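Local structure of putative uncharacterized protein (Xanthomonas oryzae pv. oryzae, 4KL0) at residues 32-37 and 44-49; 36-41 and 196-201; 176-181 and 315-320; 226-231 and 353-358. The protein binds a calcium ion in a nucleoside hydrolase fold and may hydrolyse N-glycosyl bonds, although its biological function is not established. All blocks are in the same frame, centred on the assembly; numbering follows the deposited sequence.

Contact 1 of 4, residues 32-37 and 44-49; sequences LFTDPN and VTYTIA. With CA (calcium ion), chain B.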
loop_
_atom_site.group_PDB
_atom_site.type_symbol
_atom_site.label_atom_id
_atom_site.label_comp_id
_atom_site.label_asym_id
_atom_site.label_seq_id
_atom_site.Cartn_x
_atom_site.Cartn_y
_atom_site.Cartn_z
ATOM N N LEU A 32 9.581 -1.945 -1.546
ATOM C CA LEU A 32 8.144 -1.669 -1.741
ATOM C C LEU A 32 7.798 -1.768 -3.225
ATOM O O LEU A 32 8.495 -1.233 -4.099
ATOM C CB LEU A 32 7.847 -0.277 -1.178
ATOM C CG LEU A 32 6.423 0.216 -1.211
ATOM C CD1 LEU A 32 5.541 -0.689 -0.314
ATOM C CD2 LEU A 32 6.297 1.691 -0.674
ATOM N N PHE A 33 6.667 -2.435 -3.512
ATOM C CA PHE A 33 6.157 -2.617 -4.870
ATOM C C PHE A 33 4.777 -1.971 -4.916
ATOM O O PHE A 33 3.920 -2.313 -4.101
ATOM C CB PHE A 33 6.050 -4.128 -5.166
ATOM C CG PHE A 33 7.356 -4.835 -5.024
ATOM C CD1 PHE A 33 8.144 -5.087 -6.152
ATOM C CD2 PHE A 33 7.775 -5.256 -3.775
ATOM C CE1 PHE A 33 9.422 -5.725 -5.978
ATOM C CE2 PHE A 33 9.038 -5.886 -3.610
ATOM C CZ PHE A 33 9.823 -6.124 -4.767
ATOM N N THR A 34 4.585 -0.959 -5.770
ATOM C CA THR A 34 3.475 -0.001 -5.575
ATOM C C THR A 34 2.983 0.610 -6.886
ATOM O O THR A 34 3.672 0.530 -7.911
ATOM C CB THR A 34 3.992 1.093 -4.655
ATOM O OG1 THR A 34 3.006 2.106 -4.419
ATOM C CG2 THR A 34 5.221 1.760 -5.228
ATOM N N ASP A 35 1.738 1.103 -6.898
ATOM C CA ASP A 35 1.083 1.607 -8.126
ATOM C C ASP A 35 0.333 2.896 -7.794
ATOM O O ASP A 35 -0.883 2.944 -7.853
ATOM C CB ASP A 35 0.127 0.553 -8.729
ATOM C CG ASP A 35 -0.927 0.032 -7.720
ATOM O OD1 ASP A 35 -0.912 0.458 -6.535
ATOM O OD2 ASP A 35 -1.815 -0.764 -8.167
ATOM N N PRO A 36 1.079 3.946 -7.486
ATOM C CA PRO A 36 0.408 5.159 -6.937
ATOM C C PRO A 36 -0.377 5.975 -7.986
ATOM O O PRO A 36 -0.194 5.875 -9.232
ATOM C CB PRO A 36 1.589 5.996 -6.428
ATOM C CG PRO A 36 2.761 5.617 -7.371
ATOM C CD PRO A 36 2.550 4.085 -7.516
ATOM N N ASN A 37 -1.242 6.811 -7.425
ATOM C CA ASN A 37 -2.029 7.810 -8.191
ATOM C C ASN A 37 -3.156 7.241 -9.047
ATOM O O ASN A 37 -3.580 7.877 -10.009
ATOM C CB ASN A 37 -1.133 8.751 -8.973
ATOM C CG ASN A 37 -1.807 10.089 -9.213
ATOM O OD1 ASN A 37 -2.441 10.625 -8.290
ATOM N ND2 ASN A 37 -1.695 10.634 -10.447
ATOM N N VAL A 44 -0.751 7.456 0.855
ATOM C CA VAL A 44 -0.892 7.413 2.309
ATOM C C VAL A 44 0.168 6.476 2.899
ATOM O O VAL A 44 0.780 6.794 3.950
ATOM C CB VAL A 44 -2.312 6.936 2.747
ATOM C CG1 VAL A 44 -2.383 6.982 4.308
ATOM C CG2 VAL A 44 -3.376 7.883 2.120
ATOM N N THR A 45 0.452 5.366 2.197
ATOM C CA THR A 45 1.463 4.434 2.703
ATOM C C THR A 45 2.843 5.099 2.716
ATOM O O THR A 45 3.620 4.902 3.670
ATOM C CB THR A 45 1.514 3.167 1.814
ATOM O OG1 THR A 45 0.199 2.655 1.688
ATOM C CG2 THR A 45 2.427 2.106 2.427
ATOM N N TYR A 46 3.194 5.871 1.674
ATOM C CA TYR A 46 4.498 6.525 1.639
ATOM C C TYR A 46 4.574 7.500 2.820
ATOM O O TYR A 46 5.636 7.656 3.473
ATOM C CB TYR A 46 4.699 7.346 0.353
ATOM C CG TYR A 46 4.539 6.605 -0.951
ATOM C CD1 TYR A 46 4.595 5.212 -1.009
ATOM C CD2 TYR A 46 4.322 7.281 -2.120
ATOM C CE1 TYR A 46 4.396 4.525 -2.216
ATOM C CE2 TYR A 46 4.158 6.632 -3.316
ATOM C CZ TYR A 46 4.191 5.254 -3.375
ATOM O OH TYR A 46 3.960 4.662 -4.585
ATOM N N THR A 47 3.435 8.182 3.080
ATOM C CA THR A 47 3.369 9.184 4.172
ATOM C C THR A 47 3.568 8.545 5.555
ATOM O O THR A 47 4.429 8.990 6.319
ATOM C CB THR A 47 2.066 9.949 4.121
ATOM O OG1 THR A 47 1.974 10.580 2.841
ATOM C CG2 THR A 47 2.007 11.058 5.174
ATOM N N ILE A 48 2.812 7.488 5.865
ATOM C CA ILE A 48 3.131 6.816 7.121
ATOM C C ILE A 48 4.502 6.171 7.172
ATOM O O ILE A 48 5.078 6.106 8.252
ATOM C CB ILE A 48 2.095 5.838 7.599
ATOM C CG1 ILE A 48 2.003 4.612 6.712
ATOM C CG2 ILE A 48 0.682 6.531 7.684
ATOM C CD1 ILE A 48 1.257 3.451 7.380
ATOM N N ALA A 49 5.041 5.714 6.035
ATOM C CA ALA A 49 6.409 5.182 6.014
ATOM C C ALA A 49 7.409 6.260 6.406
ATOM O O ALA A 49 8.414 5.936 7.041
ATOM C CB ALA A 49 6.778 4.598 4.663
HETATM CA CA CA B . -1.909 0.061 -4.293
HETATM O O HOH W 1 -3.199 -1.313 -6.078
HETATM O O HOH W 2 -3.440 -1.869 -3.196
HETATM O O HOH W 3 -4.237 0.926 -4.160
#
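In the first beta-alpha-beta unit of the largely parallel sheet, Tyr46 of helix 41-54 reaches across to Thr34 at the end of strand 28-34 and to Pro36 just beyond it. The polar link is one hydrogen bond, from Tyr46 OH to Thr34 OG1 at 2.7 Å, made close to the plane of the ring. With OG1 anti to the backbone N (chi1 179°), Thr34 turns its hydroxyl to the helix, where it is also hydrogen-bonded to Asp42, a calcium ligand. Thr34 is thus a second-shell residue of the metal site, and Tyr46 holds its hydroxyl from one step further out.

The rest is apolar. Leu32 CD2 approaches Tyr46 CE1 at 3.7 Å, while Pro36 crosses the phenol at about a right angle, its CG 3.2 Å from Tyr46 OH. Helix 70-86 flanks the ring with Ala80 and Val83, and all four touching residues are buried, so the phenol hydroxyl has its polar partner inside the core.

Between Thr34 and Pro36, Asp35 turns its side chain to the metal instead. Its OD1 binds calcium at 2.5 Å, and its OD2 accepts from water 1 at 2.6 Å, itself a calcium ligand. This placing of a metal-binding aspartate directly after the first strand, followed by further aspartates at the start of the next helix, is characteristic of the aspartate-rich calcium site of nucleoside hydrolases.

Contact 2 of 4, residues 36-41 and 196-201; sequences PNKDPD and RAYNNA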
loop_
_atom_site.group_PDB
_atom_site.type_symbol
_atom_site.label_atom_id
_atom_site.label_comp_id
_atom_site.label_asym_id
_atom_site.label_seq_id
_atom_site.Cartn_x
_atom_site.Cartn_y
_atom_site.Cartn_z
ATOM N N PRO A 36 1.079 3.946 -7.486
ATOM C CA PRO A 36 0.408 5.159 -6.937
ATOM C C PRO A 36 -0.377 5.975 -7.986
ATOM O O PRO A 36 -0.194 5.875 -9.232
ATOM C CB PRO A 36 1.589 5.996 -6.428
ATOM C CG PRO A 36 2.761 5.617 -7.371
ATOM C CD PRO A 36 2.550 4.085 -7.516
ATOM N N ASN A 37 -1.242 6.811 -7.425
ATOM C CA ASN A 37 -2.029 7.810 -8.191
ATOM C C ASN A 37 -3.156 7.241 -9.047
ATOM O O ASN A 37 -3.580 7.877 -10.009
ATOM C CB ASN A 37 -1.133 8.751 -8.973
ATOM C CG ASN A 37 -1.807 10.089 -9.213
ATOM O OD1 ASN A 37 -2.441 10.625 -8.290
ATOM N ND2 ASN A 37 -1.695 10.634 -10.447
ATOM N N LYS A 38 -3.651 6.053 -8.718
ATOM C CA LYS A 38 -4.990 5.702 -9.215
ATOM C C LYS A 38 -6.007 5.742 -8.076
ATOM O O LYS A 38 -7.227 5.687 -8.296
ATOM C CB LYS A 38 -5.025 4.368 -9.996
ATOM C CG LYS A 38 -4.358 3.142 -9.386
ATOM C CD LYS A 38 -5.249 2.426 -8.348
ATOM C CE LYS A 38 -4.579 1.083 -7.867
ATOM N NZ LYS A 38 -5.465 0.460 -6.819
ATOM N N ASP A 39 -5.501 5.906 -6.862
ATOM C CA ASP A 39 -6.339 6.092 -5.663
ATOM C C ASP A 39 -5.420 6.693 -4.584
ATOM O O ASP A 39 -4.243 6.890 -4.846
ATOM C CB ASP A 39 -7.005 4.780 -5.245
ATOM C CG ASP A 39 -6.021 3.648 -4.894
ATOM O OD1 ASP A 39 -4.881 3.897 -4.444
ATOM O OD2 ASP A 39 -6.458 2.466 -5.083
ATOM N N PRO A 40 -5.912 6.996 -3.367
ATOM C CA PRO A 40 -4.997 7.583 -2.384
ATOM C C PRO A 40 -4.059 6.641 -1.681
ATOM O O PRO A 40 -3.084 7.108 -1.080
ATOM C CB PRO A 40 -5.947 8.152 -1.290
ATOM C CG PRO A 40 -7.373 8.024 -1.866
ATOM C CD PRO A 40 -7.313 6.936 -2.897
ATOM N N ASP A 41 -4.329 5.344 -1.749
ATOM C CA ASP A 41 -3.747 4.363 -0.807
ATOM C C ASP A 41 -2.235 4.327 -0.784
ATOM O O ASP A 41 -1.626 4.286 0.289
ATOM C CB ASP A 41 -4.166 2.994 -1.246
ATOM C CG ASP A 41 -5.468 2.633 -0.727
ATOM O OD1 ASP A 41 -6.500 3.154 -1.265
ATOM O OD2 ASP A 41 -5.455 1.781 0.194
ATOM N N ARG A 196 -9.809 -12.689 -7.998
ATOM C CA ARG A 196 -10.707 -11.546 -7.845
ATOM C C ARG A 196 -10.069 -10.375 -7.128
ATOM O O ARG A 196 -10.584 -9.272 -7.172
ATOM C CB ARG A 196 -12.016 -11.957 -7.126
ATOM C CG ARG A 196 -12.748 -13.043 -7.909
ATOM C CD ARG A 196 -13.824 -13.698 -7.010
ATOM N NE ARG A 196 -13.182 -14.437 -5.924
ATOM C CZ ARG A 196 -13.873 -15.057 -4.950
ATOM N NH1 ARG A 196 -15.217 -15.041 -4.937
ATOM N NH2 ARG A 196 -13.214 -15.661 -3.972
ATOM N N ALA A 197 -8.963 -10.610 -6.421
ATOM C CA ALA A 197 -8.419 -9.538 -5.591
ATOM C C ALA A 197 -7.626 -8.613 -6.509
ATOM O O ALA A 197 -6.838 -9.100 -7.306
ATOM C CB ALA A 197 -7.462 -10.103 -4.491
ATOM N N TYR A 198 -7.807 -7.306 -6.339
ATOM C CA TYR A 198 -7.314 -6.317 -7.315
ATOM C C TYR A 198 -5.824 -6.487 -7.634
ATOM O O TYR A 198 -5.416 -6.555 -8.820
ATOM C CB TYR A 198 -7.587 -4.879 -6.786
ATOM C CG TYR A 198 -7.170 -3.795 -7.785
ATOM C CD1 TYR A 198 -8.103 -3.218 -8.648
ATOM C CD2 TYR A 198 -5.860 -3.358 -7.842
ATOM C CE1 TYR A 198 -7.728 -2.230 -9.579
ATOM C CE2 TYR A 198 -5.451 -2.403 -8.759
ATOM C CZ TYR A 198 -6.400 -1.837 -9.631
ATOM O OH TYR A 198 -5.975 -0.876 -10.547
ATOM N N ASN A 199 -5.003 -6.542 -6.594
ATOM C CA ASN A 199 -3.557 -6.614 -6.842
ATOM C C ASN A 199 -3.145 -7.931 -7.495
ATOM O O ASN A 199 -2.195 -8.011 -8.243
ATOM C CB ASN A 199 -2.722 -6.364 -5.616
ATOM C CG ASN A 199 -2.819 -4.897 -5.182
ATOM O OD1 ASN A 199 -3.036 -4.011 -6.065
ATOM N ND2 ASN A 199 -2.736 -4.626 -3.876
ATOM N N ASN A 200 -3.836 -9.001 -7.152
ATOM C CA ASN A 200 -3.455 -10.239 -7.834
ATOM C C ASN A 200 -3.838 -10.188 -9.314
ATOM O O ASN A 200 -3.066 -10.647 -10.163
ATOM C CB ASN A 200 -4.192 -11.436 -7.235
ATOM C CG ASN A 200 -3.829 -11.739 -5.793
ATOM O OD1 ASN A 200 -2.729 -11.484 -5.309
ATOM N ND2 ASN A 200 -4.780 -12.373 -5.103
ATOM N N ALA A 201 -5.032 -9.624 -9.599
ATOM C CA ALA A 201 -5.611 -9.540 -10.968
ATOM C C ALA A 201 -4.852 -8.604 -11.908
ATOM O O ALA A 201 -4.952 -8.779 -13.133
ATOM C CB ALA A 201 -7.033 -9.124 -10.881
HETATM O O HOH W 1 -3.199 -1.313 -6.078
#
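Lys38 and Tyr198 meet in a cation-pi contact at the mouth of the calcium site, between the loop that leads into helix 41-54 and the first turn of helix 198-202. The tight part across the contact is confined to the end of the lysine. NZ lies 4.0 Å from the centroid of the Tyr198 ring and 33° off its normal, an off-centre position, with Tyr198 CE2 3.5 Å from NZ. The aliphatic chain contributes as well, since Lys38 CE comes within 3.6 Å of Tyr198 OH. A bend at chi2 (82°), after which the chain runs extended, sends the ammonium group toward the aromatic ring.

Beyond this meeting of side chains the two segments are loosely joined. The nearest CA atoms, those of Lys38 and Tyr198, are 12.4 Å apart, only 89 Å² is buried in all, and both residues remain partly exposed. Tyr198 OH finds its hydrogen bond with Glu109, beyond the two segments. A bridging water makes the other connection, because water 1 accepts from Lys38 NZ and donates to Asn199 OD1 while also binding the calcium.

Within the loop itself the bonding is tight again. The positive charge of the lysine, so near a metal ion, is probably offset in part by Asp39, whose OD1 caps the turn entering helix 41-54 by accepting from Asp41 N. The salt bridge joins Lys38 NZ to Asp39 OD2 at 2.8 Å, with the donor 44° above the carboxylate plane.

Contact 3 of 4, residues 176-181 and 315-320; sequences TIMGGI and NLYDPL. With CA (calcium ion), chain B.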
loop_
_atom_site.group_PDB
_atom_site.type_symbol
_atom_site.label_atom_id
_atom_site.label_comp_id
_atom_site.label_asym_id
_atom_site.label_seq_id
_atom_site.Cartn_x
_atom_site.Cartn_y
_atom_site.Cartn_z
ATOM N N THR A 176 4.816 -9.356 2.638
ATOM C CA THR A 176 3.490 -9.000 3.138
ATOM C C THR A 176 2.761 -8.355 1.979
ATOM O O THR A 176 3.319 -7.484 1.302
ATOM C CB THR A 176 3.571 -7.936 4.288
ATOM O OG1 THR A 176 4.445 -8.433 5.318
ATOM C CG2 THR A 176 2.228 -7.672 4.949
ATOM N N ILE A 177 1.551 -8.818 1.710
ATOM C CA ILE A 177 0.906 -8.487 0.422
ATOM C C ILE A 177 -0.520 -8.037 0.691
ATOM O O ILE A 177 -1.231 -8.656 1.503
ATOM C CB ILE A 177 0.779 -9.769 -0.493
ATOM C CG1 ILE A 177 2.152 -10.370 -0.764
ATOM C CG2 ILE A 177 0.033 -9.434 -1.828
ATOM C CD1 ILE A 177 2.063 -11.790 -1.455
ATOM N N MET A 178 -0.979 -6.996 -0.000
ATOM C CA MET A 178 -2.369 -6.590 0.047
ATOM C C MET A 178 -3.030 -7.366 -1.083
ATOM O O MET A 178 -2.873 -7.044 -2.271
ATOM C CB MET A 178 -2.440 -5.054 -0.212
ATOM C CG MET A 178 -3.779 -4.382 0.135
ATOM S SD MET A 178 -5.225 -4.802 -0.965
ATOM C CE MET A 178 -6.240 -5.630 0.302
ATOM N N GLY A 179 -3.707 -8.446 -0.730
ATOM C CA GLY A 179 -3.994 -9.428 -1.764
ATOM C C GLY A 179 -5.179 -10.279 -1.338
ATOM O O GLY A 179 -6.091 -9.776 -0.728
ATOM N N GLY A 180 -5.128 -11.557 -1.697
ATOM C CA GLY A 180 -6.196 -12.435 -1.235
ATOM C C GLY A 180 -5.829 -13.849 -1.640
ATOM O O GLY A 180 -5.103 -14.088 -2.608
ATOM N N ILE A 181 -6.330 -14.791 -0.842
ATOM C CA ILE A 181 -5.989 -16.181 -0.924
ATOM C C ILE A 181 -7.162 -16.878 -1.618
ATOM O O ILE A 181 -8.315 -16.701 -1.185
ATOM C CB ILE A 181 -5.798 -16.709 0.536
ATOM C CG1 ILE A 181 -4.515 -16.082 1.174
ATOM C CG2 ILE A 181 -5.713 -18.235 0.579
ATOM C CD1 ILE A 181 -4.313 -16.500 2.634
ATOM N N ASN A 315 -11.665 3.355 3.204
ATOM C CA ASN A 315 -10.695 2.273 3.436
ATOM C C ASN A 315 -9.221 2.628 3.161
ATOM O O ASN A 315 -8.936 3.354 2.175
ATOM C CB ASN A 315 -11.097 1.080 2.592
ATOM C CG ASN A 315 -12.452 0.552 2.983
ATOM O OD1 ASN A 315 -12.839 0.596 4.167
ATOM N ND2 ASN A 315 -13.182 0.022 2.003
ATOM N N LEU A 316 -8.318 2.185 4.040
ATOM C CA LEU A 316 -6.850 2.356 3.832
ATOM C C LEU A 316 -6.141 0.986 3.696
ATOM O O LEU A 316 -5.437 0.504 4.601
ATOM C CB LEU A 316 -6.202 3.176 4.978
ATOM C CG LEU A 316 -6.619 4.647 5.004
ATOM C CD1 LEU A 316 -6.041 5.435 6.236
ATOM C CD2 LEU A 316 -6.310 5.311 3.625
ATOM N N TYR A 317 -6.248 0.361 2.534
ATOM C CA TYR A 317 -5.771 -0.999 2.422
ATOM C C TYR A 317 -4.267 -1.078 2.493
ATOM O O TYR A 317 -3.700 -1.886 3.196
ATOM C CB TYR A 317 -6.175 -1.593 1.054
ATOM C CG TYR A 317 -7.644 -1.449 0.725
ATOM C CD1 TYR A 317 -8.566 -2.353 1.220
ATOM C CD2 TYR A 317 -8.083 -0.418 -0.103
ATOM C CE1 TYR A 317 -9.928 -2.229 0.913
ATOM C CE2 TYR A 317 -9.434 -0.268 -0.411
ATOM C CZ TYR A 317 -10.338 -1.177 0.101
ATOM O OH TYR A 317 -11.688 -1.046 -0.221
ATOM N N ASP A 318 -3.616 -0.211 1.746
ATOM C CA ASP A 318 -2.178 -0.317 1.664
ATOM C C ASP A 318 -1.444 0.134 2.950
ATOM O O ASP A 318 -0.436 -0.492 3.349
ATOM C CB ASP A 318 -1.675 0.456 0.440
ATOM C CG ASP A 318 -2.100 -0.182 -0.860
ATOM O OD1 ASP A 318 -2.593 -1.326 -0.874
ATOM O OD2 ASP A 318 -1.917 0.425 -1.938
ATOM N N PRO A 319 -1.907 1.200 3.607
ATOM C CA PRO A 319 -1.234 1.563 4.856
ATOM C C PRO A 319 -1.370 0.465 5.880
ATOM O O PRO A 319 -0.403 0.211 6.596
ATOM C CB PRO A 319 -2.051 2.763 5.320
ATOM C CG PRO A 319 -2.428 3.423 4.055
ATOM C CD PRO A 319 -2.793 2.281 3.123
ATOM N N LEU A 320 -2.520 -0.193 5.947
ATOM C CA LEU A 320 -2.647 -1.285 6.887
ATOM C C LEU A 320 -1.704 -2.428 6.548
ATOM O O LEU A 320 -1.232 -3.130 7.438
ATOM C CB LEU A 320 -4.086 -1.801 6.918
ATOM C CG LEU A 320 -5.009 -0.820 7.644
ATOM C CD1 LEU A 320 -6.504 -1.184 7.337
ATOM C CD2 LEU A 320 -4.784 -0.881 9.163
HETATM CA CA CA B . -1.909 0.061 -4.293
HETATM O O HOH W 2 -3.440 -1.869 -3.196
HETATM O O HOH W 3 -4.237 0.926 -4.160
HETATM O O HOH W 1 -3.199 -1.313 -6.078
#
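Met178, on strand 172-178, lies against Tyr317 and Asp318 in the first turn of helix 317-325, and the apolar part of the contact is carried by the methionine alone on the strand side. Its CG, anti to the backbone N (chi1 -166°), packs at 3.8 Å on Tyr317 CB, and its CE lies obliquely near CD1 of the same ring. The sulfur makes a Met-aromatic contact, with Met178 SD 5.3 Å from the Tyr317 centroid and 47° off the ring normal, an oblique approach.

Polar bonds hold the helix side. Asn315 ND2 donates to Tyr317 OH at 2.9 Å from a position tilted out of the amide plane, tying the far end of the phenol to the residues before the helix. Asp41 OD2 accepts from Asp318 N, which positions the start of this helix beside that of helix 41-54.

Metal bonding divides the two oxygens of Asp318. OD2 binds calcium at 2.4 Å; OD1 accepts from water 2 at 2.5 Å and is also met by Met178 CG at 3.4 Å. Asp35, Asp42, the carbonyl of Ile151 and three waters complete the coordination. A distant aspartate closing the metal shell at a helix start is typical of the nucleoside hydrolase calcium site.

Contact 4 of 4, residues 226-231 and 353-358; sequences KEAAYK and AEVVRP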
loop_
_atom_site.group_PDB
_atom_site.type_symbol
_atom_site.label_atom_id
_atom_site.label_comp_id
_atom_site.label_asym_id
_atom_site.label_seq_id
_atom_site.Cartn_x
_atom_site.Cartn_y
_atom_site.Cartn_z
ATOM N N LYS A 226 -9.048 -7.222 1.814
ATOM C CA LYS A 226 -9.857 -6.009 1.885
ATOM C C LYS A 226 -10.757 -5.951 3.151
ATOM O O LYS A 226 -11.039 -4.873 3.646
ATOM C CB LYS A 226 -10.696 -5.866 0.590
ATOM C CG LYS A 226 -11.674 -7.022 0.399
ATOM C CD LYS A 226 -12.265 -7.045 -1.003
ATOM C CE LYS A 226 -13.359 -8.138 -1.101
ATOM N NZ LYS A 226 -14.324 -7.797 -2.206
ATOM N N GLU A 227 -11.179 -7.121 3.669
ATOM C CA GLU A 227 -12.001 -7.155 4.892
ATOM C C GLU A 227 -11.318 -6.573 6.135
ATOM O O GLU A 227 -11.988 -6.015 7.045
ATOM C CB GLU A 227 -12.499 -8.591 5.134
ATOM C CG GLU A 227 -13.528 -9.007 4.068
ATOM C CD GLU A 227 -12.886 -9.574 2.805
ATOM O OE1 GLU A 227 -11.641 -9.848 2.805
ATOM O OE2 GLU A 227 -13.634 -9.757 1.804
ATOM N N ALA A 228 -9.990 -6.678 6.171
ATOM C CA ALA A 228 -9.190 -6.104 7.255
ATOM C C ALA A 228 -9.323 -4.590 7.208
ATOM O O ALA A 228 -9.448 -3.933 8.236
ATOM C CB ALA A 228 -7.734 -6.520 7.102
ATOM N N ALA A 229 -9.301 -4.006 6.003
ATOM C CA ALA A 229 -9.453 -2.548 5.924
ATOM C C ALA A 229 -10.835 -2.020 6.306
ATOM O O ALA A 229 -10.955 -0.922 6.895
ATOM C CB ALA A 229 -9.065 -2.016 4.529
ATOM N N TYR A 230 -11.895 -2.771 5.960
ATOM C CA TYR A 230 -13.251 -2.317 6.253
ATOM C C TYR A 230 -13.365 -2.047 7.748
ATOM O O TYR A 230 -13.956 -1.051 8.200
ATOM C CB TYR A 230 -14.290 -3.387 5.839
ATOM C CG TYR A 230 -14.304 -3.743 4.365
ATOM C CD1 TYR A 230 -13.790 -2.899 3.411
ATOM C CD2 TYR A 230 -14.865 -4.946 3.923
ATOM C CE1 TYR A 230 -13.827 -3.239 2.037
ATOM C CE2 TYR A 230 -14.885 -5.298 2.570
ATOM C CZ TYR A 230 -14.373 -4.445 1.639
ATOM O OH TYR A 230 -14.442 -4.809 0.306
ATOM N N LYS A 231 -12.765 -2.933 8.521
ATOM C CA LYS A 231 -12.901 -2.808 9.953
ATOM C C LYS A 231 -12.220 -1.545 10.524
ATOM O O LYS A 231 -12.673 -0.963 11.523
ATOM C CB LYS A 231 -12.347 -4.061 10.584
ATOM C CG LYS A 231 -12.680 -4.187 12.066
ATOM C CD LYS A 231 -12.543 -5.628 12.485
ATOM C CE LYS A 231 -13.138 -5.856 13.855
ATOM N NZ LYS A 231 -12.318 -6.911 14.529
ATOM N N ALA A 353 -11.402 -10.461 11.280
ATOM C CA ALA A 353 -11.311 -11.008 12.661
ATOM C C ALA A 353 -9.927 -10.759 13.263
ATOM O O ALA A 353 -9.735 -10.622 14.482
ATOM C CB ALA A 353 -11.598 -12.501 12.642
ATOM N N GLU A 354 -8.970 -10.660 12.372
ATOM C CA GLU A 354 -7.569 -10.535 12.741
ATOM C C GLU A 354 -7.162 -9.091 13.031
ATOM O O GLU A 354 -6.079 -8.872 13.551
ATOM C CB GLU A 354 -6.685 -11.094 11.611
ATOM C CG GLU A 354 -6.734 -12.613 11.435
ATOM C CD GLU A 354 -8.055 -13.105 10.795
ATOM O OE1 GLU A 354 -8.715 -12.384 9.991
ATOM O OE2 GLU A 354 -8.445 -14.244 11.121
ATOM N N VAL A 355 -7.962 -8.111 12.644
ATOM C CA VAL A 355 -7.747 -6.747 13.102
ATOM C C VAL A 355 -8.396 -6.606 14.472
ATOM O O VAL A 355 -9.578 -6.340 14.564
ATOM C CB VAL A 355 -8.369 -5.704 12.136
ATOM C CG1 VAL A 355 -8.045 -4.262 12.613
ATOM C CG2 VAL A 355 -7.813 -5.941 10.722
ATOM N N VAL A 356 -7.601 -6.788 15.524
ATOM C CA VAL A 356 -8.158 -6.879 16.883
ATOM C C VAL A 356 -8.310 -5.523 17.588
ATOM O O VAL A 356 -9.124 -5.370 18.537
ATOM C CB VAL A 356 -7.392 -7.913 17.706
ATOM C CG1 VAL A 356 -7.569 -9.318 17.082
ATOM C CG2 VAL A 356 -5.920 -7.530 17.807
ATOM N N ARG A 357 -7.577 -4.524 17.104
ATOM C CA ARG A 357 -7.687 -3.172 17.639
ATOM C C ARG A 357 -7.966 -2.105 16.576
ATOM O O ARG A 357 -7.120 -1.241 16.334
ATOM C CB ARG A 357 -6.416 -2.774 18.441
ATOM C CG ARG A 357 -5.942 -3.775 19.529
ATOM C CD ARG A 357 -6.857 -3.780 20.758
ATOM N NE ARG A 357 -6.399 -4.713 21.800
ATOM C CZ ARG A 357 -7.153 -5.692 22.323
ATOM N NH1 ARG A 357 -8.408 -5.882 21.905
ATOM N NH2 ARG A 357 -6.657 -6.490 23.271
ATOM N N PRO A 358 -9.177 -2.114 15.978
ATOM C CA PRO A 358 -9.430 -1.188 14.875
ATOM C C PRO A 358 -9.462 0.284 15.243
ATOM O O PRO A 358 -9.078 1.096 14.386
ATOM C CB PRO A 358 -10.787 -1.655 14.319
ATOM C CG PRO A 358 -11.425 -2.333 15.448
ATOM C CD PRO A 358 -10.372 -2.910 16.314
#
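Lys231 and Val355 form the polar link between helix 226-231 and the loop that runs from strand 347-350 into helix 358-372. Lys231 NZ donates to Val355 O at 2.8 Å; the C=O...N angle is 155°, and the donor is tilted 24° from the carbonyl plane. The side chain leaves the helix with CG anti to the backbone N (chi1 -168°) and stays nearly extended until a bend at its last torsion, which brings NZ to the loop. The carbonyl of His352 takes a second hydrogen bond from the same ammonium, so two backbone oxygens of the loop are gathered on one charge.

Van der Waals contacts fill in on both sides of this bond along the chain. Toward the start of the helix, Val355 CG2 touches Ala228 CB at 3.7 Å and lies a similar distance from the carbonyl oxygen of that alanine; Phe334 also packs on Val355, and Val350 on Ala228. Farther on, Pro358, the first residue of helix 358-372, sets its ring against the lysine stem, with Pro358 CB 3.9 Å from Lys231 CG. The same CB is 3.4 Å from Lys231 O, so the proline meets backbone as well as side chain.

Both acceptors named, Val355 O across the contact and His352 O just before segment 353-358, are backbone carbonyls. The link is therefore a charged hydrogen bond, probably with ion-dipole character, and the surrounding methylene and methyl groups supply the remaining adhesion.

In the fold
Contact 1 is the buried one, contact 3 is partly buried, and contact 2 lies at the surface, yet all three converge on the calcium: contacts 1 and 3 each supply an aspartate ligand, and contact 2 touches the shell through water 1. Contacts 1 and 2 share Pro36 and Asn37, and helix 41-54 packs on helix 317-325. Asn199 and Asn200 join contacts 2 and 3. Contact 4, also partly buried but centred about 15 Å from the chain centre, holds no metal ligand; Ala229 on Tyr317 connects it to contact 3. The chemistry shifts from hydroxyl and metal bonds in contact 1, through cation-pi and Met-aromatic contacts in contacts 2 and 3, to an ammonium-carbonyl bond in contact 4.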